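Local coordinates for PHOX (Pseudomonas fluorescens, PDB 4A9V), which probably hydrolyses phosphate monoesters as an alkaline phosphatase of the PhoX family, using an iron-calcium cofactor held in a beta-propeller, at residues Thr197-Phe209 against Arg223-Ala237. Sequence-based numbering, arbitrary orientation. Where two conformers were deposited one is given.
Sequences TDCFGSSNAQQQF and REINWHPFDPRFDMA
Asp-235 grips Ser-203 with both carboxylate oxygens. Asp-235 OD2 takes the Ser-203 hydroxyl on its syn lone pair, with Ser-203 OG 2.8 Å away. Asp-235 OD1 accepts from Ser-203 N at 3.0 Å, and Ala-237 N reaches the same oxygen from the opposite face of the carboxylate, closing an Asx turn. CG lies anti to the backbone N (chi1 -179°), which swings the carboxylate across to Ser-203. An alanine here would remove all three acceptor bonds and is likely to leave Ser-203 OG without its mate and the turn to Ala-237 less fixed. Beside this grip the backbones form a single bridge: Gly-201 N donates to Phe-234 O at 3.0 Å and Met-236 N to Gly-201 O at 2.8 Å. Gly-201 CA makes a CH-pi contact over one face of the His-228 ring, 3.7 Å from its centroid. The contact joins two loops flanking helix 211-216, in the long excursion between propeller strands 189-193 and 249-252. Phe-234 CD1 lies over a face of the Phe-200 ring, 3.8 Å from Phe-200 CE2, with the planes turned 52° apart. Cys-199 SG meets Trp-227 CZ3 obliquely at 3.5 Å, while the indole packs on helix 107-115. The side chain of Asp-198, about 9 Å from the bound mu-oxo-diiron, forms a salt bridge through OD1 to Arg-223 NE, which comes from above the carboxylate plane.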
loop_
_atom_site.group_PDB
_atom_site.type_symbol
_atom_site.label_atom_id
_atom_site.label_comp_id
_atom_site.label_asym_id
_atom_site.label_seq_id
_atom_site.Cartn_x
_atom_site.Cartn_y
_atom_site.Cartn_z
ATOM N N THR A 197 0.961 -13.927 -3.423
ATOM C CA THR A 197 1.397 -15.312 -3.304
ATOM C C THR A 197 0.597 -16.075 -2.259
ATOM O O THR A 197 0.462 -17.293 -2.362
ATOM C CB THR A 197 2.892 -15.392 -2.949
ATOM O OG1 THR A 197 3.144 -14.588 -1.793
ATOM C CG2 THR A 197 3.750 -14.885 -4.090
ATOM N N ASP A 198 0.052 -15.365 -1.271
ATOM C CA ASP A 198 -0.735 -15.986 -0.199
ATOM C C ASP A 198 -1.903 -16.787 -0.765
ATOM O O ASP A 198 -2.403 -17.708 -0.116
ATOM C CB ASP A 198 -1.304 -14.914 0.732
ATOM C CG ASP A 198 -0.246 -14.224 1.572
ATOM O OD1 ASP A 198 0.959 -14.518 1.416
ATOM O OD2 ASP A 198 -0.639 -13.374 2.399
ATOM N N CYS A 199 -2.403 -16.349 -1.917
ATOM C CA CYS A 199 -3.648 -16.852 -2.487
ATOM C C CYS A 199 -3.474 -18.151 -3.258
ATOM O O CYS A 199 -4.459 -18.739 -3.690
ATOM C CB CYS A 199 -4.243 -15.790 -3.407
ATOM S SG CYS A 199 -4.657 -14.259 -2.563
ATOM N N PHE A 200 -2.226 -18.553 -3.488
ATOM C CA PHE A 200 -1.935 -19.739 -4.283
ATOM C C PHE A 200 -1.593 -20.917 -3.385
ATOM O O PHE A 200 -1.088 -20.750 -2.281
ATOM C CB PHE A 200 -0.778 -19.448 -5.238
ATOM C CG PHE A 200 -1.133 -18.470 -6.324
ATOM C CD1 PHE A 200 -1.152 -17.104 -6.074
ATOM C CD2 PHE A 200 -1.532 -18.919 -7.575
ATOM C CE1 PHE A 200 -1.567 -16.216 -7.048
ATOM C CE2 PHE A 200 -1.947 -18.036 -8.554
ATOM C CZ PHE A 200 -1.980 -16.681 -8.283
ATOM N N GLY A 201 -1.933 -22.108 -3.847
ATOM C CA GLY A 201 -1.532 -23.330 -3.167
ATOM C C GLY A 201 -1.358 -24.428 -4.186
ATOM O O GLY A 201 -1.205 -24.146 -5.371
ATOM N N SER A 202 -1.390 -25.676 -3.742
ATOM C CA SER A 202 -1.351 -26.781 -4.668
ATOM C C SER A 202 -2.168 -27.934 -4.124
ATOM O O SER A 202 -2.204 -28.167 -2.912
ATOM C CB SER A 202 0.085 -27.242 -4.908
ATOM O OG SER A 202 0.098 -28.354 -5.787
ATOM N N SER A 203 -2.804 -28.668 -5.029
ATOM C CA SER A 203 -3.465 -29.912 -4.670
ATOM C C SER A 203 -2.466 -31.005 -4.300
ATOM O O SER A 203 -2.849 -32.019 -3.735
ATOM C CB SER A 203 -4.376 -30.376 -5.805
ATOM O OG SER A 203 -3.729 -30.318 -7.062
ATOM N N ASN A 204 -1.194 -30.797 -4.625
ATOM C CA ASN A 204 -0.114 -31.679 -4.187
ATOM C C ASN A 204 0.619 -31.087 -2.989
ATOM O O ASN A 204 1.342 -30.102 -3.122
ATOM C CB ASN A 204 0.862 -31.876 -5.345
ATOM C CG ASN A 204 2.026 -32.784 -4.995
ATOM O OD1 ASN A 204 2.106 -33.333 -3.894
ATOM N ND2 ASN A 204 2.976 -32.887 -5.913
ATOM N N ALA A 205 0.394 -31.651 -1.808
ATOM C CA ALA A 205 0.987 -31.107 -0.592
ATOM C C ALA A 205 2.515 -31.132 -0.646
ATOM O O ALA A 205 3.173 -30.382 0.079
ATOM C CB ALA A 205 0.490 -31.869 0.626
ATOM N N GLN A 206 3.074 -32.016 -1.474
ATOM C CA GLN A 206 4.529 -32.115 -1.638
ATOM C C GLN A 206 4.996 -31.443 -2.933
ATOM O O GLN A 206 6.069 -31.745 -3.461
ATOM C CB GLN A 206 4.963 -33.585 -1.616
ATOM C CG GLN A 206 4.472 -34.355 -0.396
ATOM C CD GLN A 206 5.534 -34.498 0.685
ATOM O OE1 GLN A 206 6.728 -34.597 0.385
ATOM N NE2 GLN A 206 5.091 -34.685 1.925
ATOM N N GLN A 207 4.208 -30.493 -3.424
ATOM C CA GLN A 207 4.537 -29.719 -4.619
ATOM C C GLN A 207 5.991 -29.263 -4.596
ATOM O O GLN A 207 6.392 -28.577 -3.652
ATOM C CB GLN A 207 3.626 -28.488 -4.674
ATOM C CG GLN A 207 3.766 -27.636 -5.925
ATOM C CD GLN A 207 3.424 -28.396 -7.195
ATOM O OE1 GLN A 207 2.302 -28.878 -7.360
ATOM N NE2 GLN A 207 4.368 -28.445 -8.131
ATOM N N GLN A 208 6.720 -29.522 -5.677
ATOM C CA GLN A 208 8.022 -28.927 -5.895
ATOM C C GLN A 208 7.865 -27.505 -6.394
ATOM O O GLN A 208 7.034 -27.229 -7.271
ATOM C CB GLN A 208 8.799 -29.716 -6.938
ATOM C CG GLN A 208 9.101 -31.142 -6.541
ATOM C CD GLN A 208 9.951 -31.829 -7.579
ATOM O OE1 GLN A 208 9.686 -31.691 -8.777
ATOM N NE2 GLN A 208 11.126 -32.275 -7.157
ATOM N N PHE A 209 8.635 -26.593 -5.814
ATOM C CA PHE A 209 8.702 -25.228 -6.298
ATOM C C PHE A 209 10.132 -24.897 -6.695
ATOM O O PHE A 209 11.077 -25.401 -6.093
ATOM C CB PHE A 209 8.213 -24.257 -5.219
ATOM C CG PHE A 209 6.747 -24.394 -4.902
ATOM C CD1 PHE A 209 5.794 -24.121 -5.866
ATOM C CD2 PHE A 209 6.324 -24.814 -3.651
ATOM C CE1 PHE A 209 4.447 -24.199 -5.575
ATOM C CE2 PHE A 209 4.973 -24.881 -3.350
ATOM C CZ PHE A 209 4.036 -24.632 -4.332
ATOM N N ARG A 223 -1.536 -19.248 2.330
ATOM C CA ARG A 223 -1.453 -18.612 3.644
ATOM C C ARG A 223 -2.838 -18.485 4.277
ATOM O O ARG A 223 -3.368 -17.390 4.434
ATOM C CB ARG A 223 -0.732 -17.266 3.582
ATOM C CG ARG A 223 -0.179 -16.836 4.934
ATOM C CD ARG A 223 0.586 -15.523 4.872
ATOM N NE ARG A 223 1.726 -15.591 3.961
ATOM C CZ ARG A 223 2.988 -15.755 4.348
ATOM N NH1 ARG A 223 3.256 -16.226 5.560
ATOM N NH2 ARG A 223 3.978 -15.564 3.481
ATOM N N GLU A 224 -3.440 -19.634 4.567
ATOM C CA GLU A 224 -4.786 -19.692 5.121
ATOM C C GLU A 224 -5.771 -18.910 4.256
ATOM O O GLU A 224 -6.754 -18.369 4.756
ATOM C CB GLU A 224 -4.792 -19.178 6.567
ATOM C CG GLU A 224 -3.903 -19.994 7.496
ATOM C CD GLU A 224 -3.821 -19.433 8.905
ATOM O OE1 GLU A 224 -4.558 -18.475 9.217
ATOM O OE2 GLU A 224 -3.069 -20.003 9.724
ATOM N N ILE A 225 -5.594 -19.011 2.941
ATOM C CA ILE A 225 -6.542 -18.444 1.985
ATOM C C ILE A 225 -7.443 -19.541 1.385
ATOM O O ILE A 225 -8.674 -19.410 1.376
ATOM C CB ILE A 225 -5.802 -17.661 0.873
ATOM C CG1 ILE A 225 -4.977 -16.520 1.472
ATOM C CG2 ILE A 225 -6.782 -17.144 -0.164
ATOM C CD1 ILE A 225 -5.771 -15.565 2.333
ATOM N N ASN A 226 -6.832 -20.617 0.892
ATOM C CA ASN A 226 -7.548 -21.833 0.533
ATOM C C ASN A 226 -8.639 -21.573 -0.505
ATOM O O ASN A 226 -9.771 -22.057 -0.407
ATOM C CB ASN A 226 -8.065 -22.516 1.797
ATOM C CG ASN A 226 -6.931 -22.970 2.701
ATOM O OD1 ASN A 226 -5.879 -23.383 2.217
ATOM N ND2 ASN A 226 -7.082 -22.754 4.001
ATOM N N TRP A 227 -8.218 -20.919 -1.585
ATOM C CA TRP A 227 -9.009 -20.833 -2.809
ATOM C C TRP A 227 -8.777 -22.013 -3.719
ATOM O O TRP A 227 -9.691 -22.459 -4.412
ATOM C CB TRP A 227 -8.664 -19.555 -3.561
ATOM C CG TRP A 227 -9.047 -18.297 -2.840
ATOM C CD1 TRP A 227 -9.833 -18.169 -1.699
ATOM C CD2 TRP A 227 -8.699 -16.941 -3.232
ATOM N NE1 TRP A 227 -10.000 -16.850 -1.378
ATOM C CE2 TRP A 227 -9.276 -16.067 -2.217
ATOM C CE3 TRP A 227 -7.862 -16.401 -4.187
ATOM C CZ2 TRP A 227 -9.075 -14.703 -2.233
ATOM C CZ3 TRP A 227 -7.668 -15.027 -4.201
ATOM C CH2 TRP A 227 -8.254 -14.199 -3.241
ATOM N N HIS A 228 -7.546 -22.512 -3.752
ATOM C CA HIS A 228 -7.155 -23.535 -4.719
ATOM C C HIS A 228 -7.925 -24.839 -4.676
ATOM O O HIS A 228 -8.024 -25.503 -5.702
ATOM C CB HIS A 228 -5.652 -23.799 -4.636
ATOM C CG HIS A 228 -5.200 -24.338 -3.300
ATOM N ND1 HIS A 228 -4.953 -23.538 -2.237
ATOM C CD2 HIS A 228 -4.947 -25.639 -2.883
ATOM C CE1 HIS A 228 -4.619 -24.303 -1.181
ATOM N NE2 HIS A 228 -4.615 -25.587 -1.577
ATOM N N PRO A 229 -8.552 -25.197 -3.536
ATOM C CA PRO A 229 -9.339 -26.436 -3.570
ATOM C C PRO A 229 -10.619 -26.315 -4.394
ATOM O O PRO A 229 -11.191 -27.332 -4.783
ATOM C CB PRO A 229 -9.669 -26.685 -2.095
ATOM C CG PRO A 229 -8.596 -25.976 -1.345
ATOM C CD PRO A 229 -8.336 -24.741 -2.154
ATOM N N PHE A 230 -11.029 -25.089 -4.710
ATOM C CA PHE A 230 -12.291 -24.872 -5.410
ATOM C C PHE A 230 -12.131 -24.105 -6.721
ATOM O O PHE A 230 -13.040 -24.127 -7.554
ATOM C CB PHE A 230 -13.289 -24.161 -4.498
ATOM C CG PHE A 230 -13.618 -24.930 -3.253
ATOM C CD1 PHE A 230 -14.441 -26.040 -3.314
ATOM C CD2 PHE A 230 -13.002 -24.625 -2.052
ATOM C CE1 PHE A 230 -14.667 -26.816 -2.195
ATOM C CE2 PHE A 230 -13.252 -25.375 -0.921
ATOM C CZ PHE A 230 -14.074 -26.481 -0.996
ATOM N N ASP A 231 -11.042 -23.352 -6.857
ATOM C CA ASP A 231 -10.757 -22.615 -8.094
ATOM C C ASP A 231 -9.363 -22.983 -8.594
ATOM O O ASP A 231 -8.364 -22.592 -7.998
ATOM C CB ASP A 231 -10.875 -21.103 -7.878
ATOM C CG ASP A 231 -10.745 -20.321 -9.167
ATOM O OD1 ASP A 231 -10.181 -20.871 -10.138
ATOM O OD2 ASP A 231 -11.128 -19.129 -9.192
ATOM N N PRO A 232 -9.293 -23.818 -9.644
ATOM C CA PRO A 232 -8.001 -24.363 -10.049
ATOM C C PRO A 232 -7.036 -23.337 -10.630
ATOM O O PRO A 232 -5.854 -23.640 -10.785
ATOM C CB PRO A 232 -8.364 -25.401 -11.112
ATOM C CG PRO A 232 -9.725 -25.030 -11.584
ATOM C CD PRO A 232 -10.407 -24.405 -10.405
ATOM N N ARG A 233 -7.506 -22.114 -10.877
ATOM C CA ARG A 233 -6.616 -21.048 -11.312
ATOM C C ARG A 233 -5.501 -20.815 -10.286
ATOM O O ARG A 233 -4.409 -20.379 -10.636
ATOM C CB ARG A 233 -7.416 -19.766 -11.550
ATOM C CG ARG A 233 -6.596 -18.621 -12.125
ATOM C CD ARG A 233 -7.458 -17.550 -12.772
ATOM N NE ARG A 233 -8.281 -16.823 -11.811
ATOM C CZ ARG A 233 -8.042 -15.573 -11.428
ATOM N NH1 ARG A 233 -6.831 -15.052 -11.574
ATOM N NH2 ARG A 233 -9.007 -14.856 -10.872
ATOM N N PHE A 234 -5.802 -21.109 -9.027
ATOM C CA PHE A 234 -4.892 -20.877 -7.913
ATOM C C PHE A 234 -4.134 -22.135 -7.478
ATOM O O PHE A 234 -3.383 -22.103 -6.495
ATOM C CB PHE A 234 -5.678 -20.291 -6.739
ATOM C CG PHE A 234 -6.253 -18.929 -7.035
ATOM C CD1 PHE A 234 -5.450 -17.807 -7.002
ATOM C CD2 PHE A 234 -7.519 -18.801 -7.578
ATOM C CE1 PHE A 234 -5.916 -16.585 -7.445
ATOM C CE2 PHE A 234 -7.996 -17.579 -8.025
ATOM C CZ PHE A 234 -7.183 -16.474 -7.979
ATOM N N ASP A 235 -4.343 -23.234 -8.210
ATOM C CA ASP A 235 -3.677 -24.508 -7.943
ATOM C C ASP A 235 -2.411 -24.620 -8.782
ATOM O O ASP A 235 -2.471 -24.796 -10.005
ATOM C CB ASP A 235 -4.637 -25.650 -8.269
ATOM C CG ASP A 235 -4.049 -27.024 -7.991
ATOM O OD1 ASP A 235 -2.861 -27.119 -7.599
ATOM O OD2 ASP A 235 -4.805 -28.006 -8.132
ATOM N N MET A 236 -1.268 -24.471 -8.118
ATOM C CA MET A 236 0.029 -24.479 -8.787
ATOM C C MET A 236 0.379 -25.805 -9.458
ATOM O O MET A 236 1.267 -25.837 -10.309
ATOM C CB MET A 236 1.131 -24.111 -7.796
ATOM C CG MET A 236 1.033 -22.690 -7.277
ATOM S SD MET A 236 1.532 -21.487 -8.524
ATOM C CE MET A 236 3.282 -21.828 -8.674
ATOM N N ALA A 237 -0.305 -26.888 -9.090
ATOM C CA ALA A 237 -0.107 -28.169 -9.771
ATOM C C ALA A 237 -0.637 -28.089 -11.201
ATOM O O ALA A 237 -0.282 -28.915 -12.041
ATOM C CB ALA A 237 -0.787 -29.301 -9.010
HETATM O O HOH W 1 2.865 -16.245 0.361
HETATM O O HOH W 2 -5.496 -20.822 -2.223
#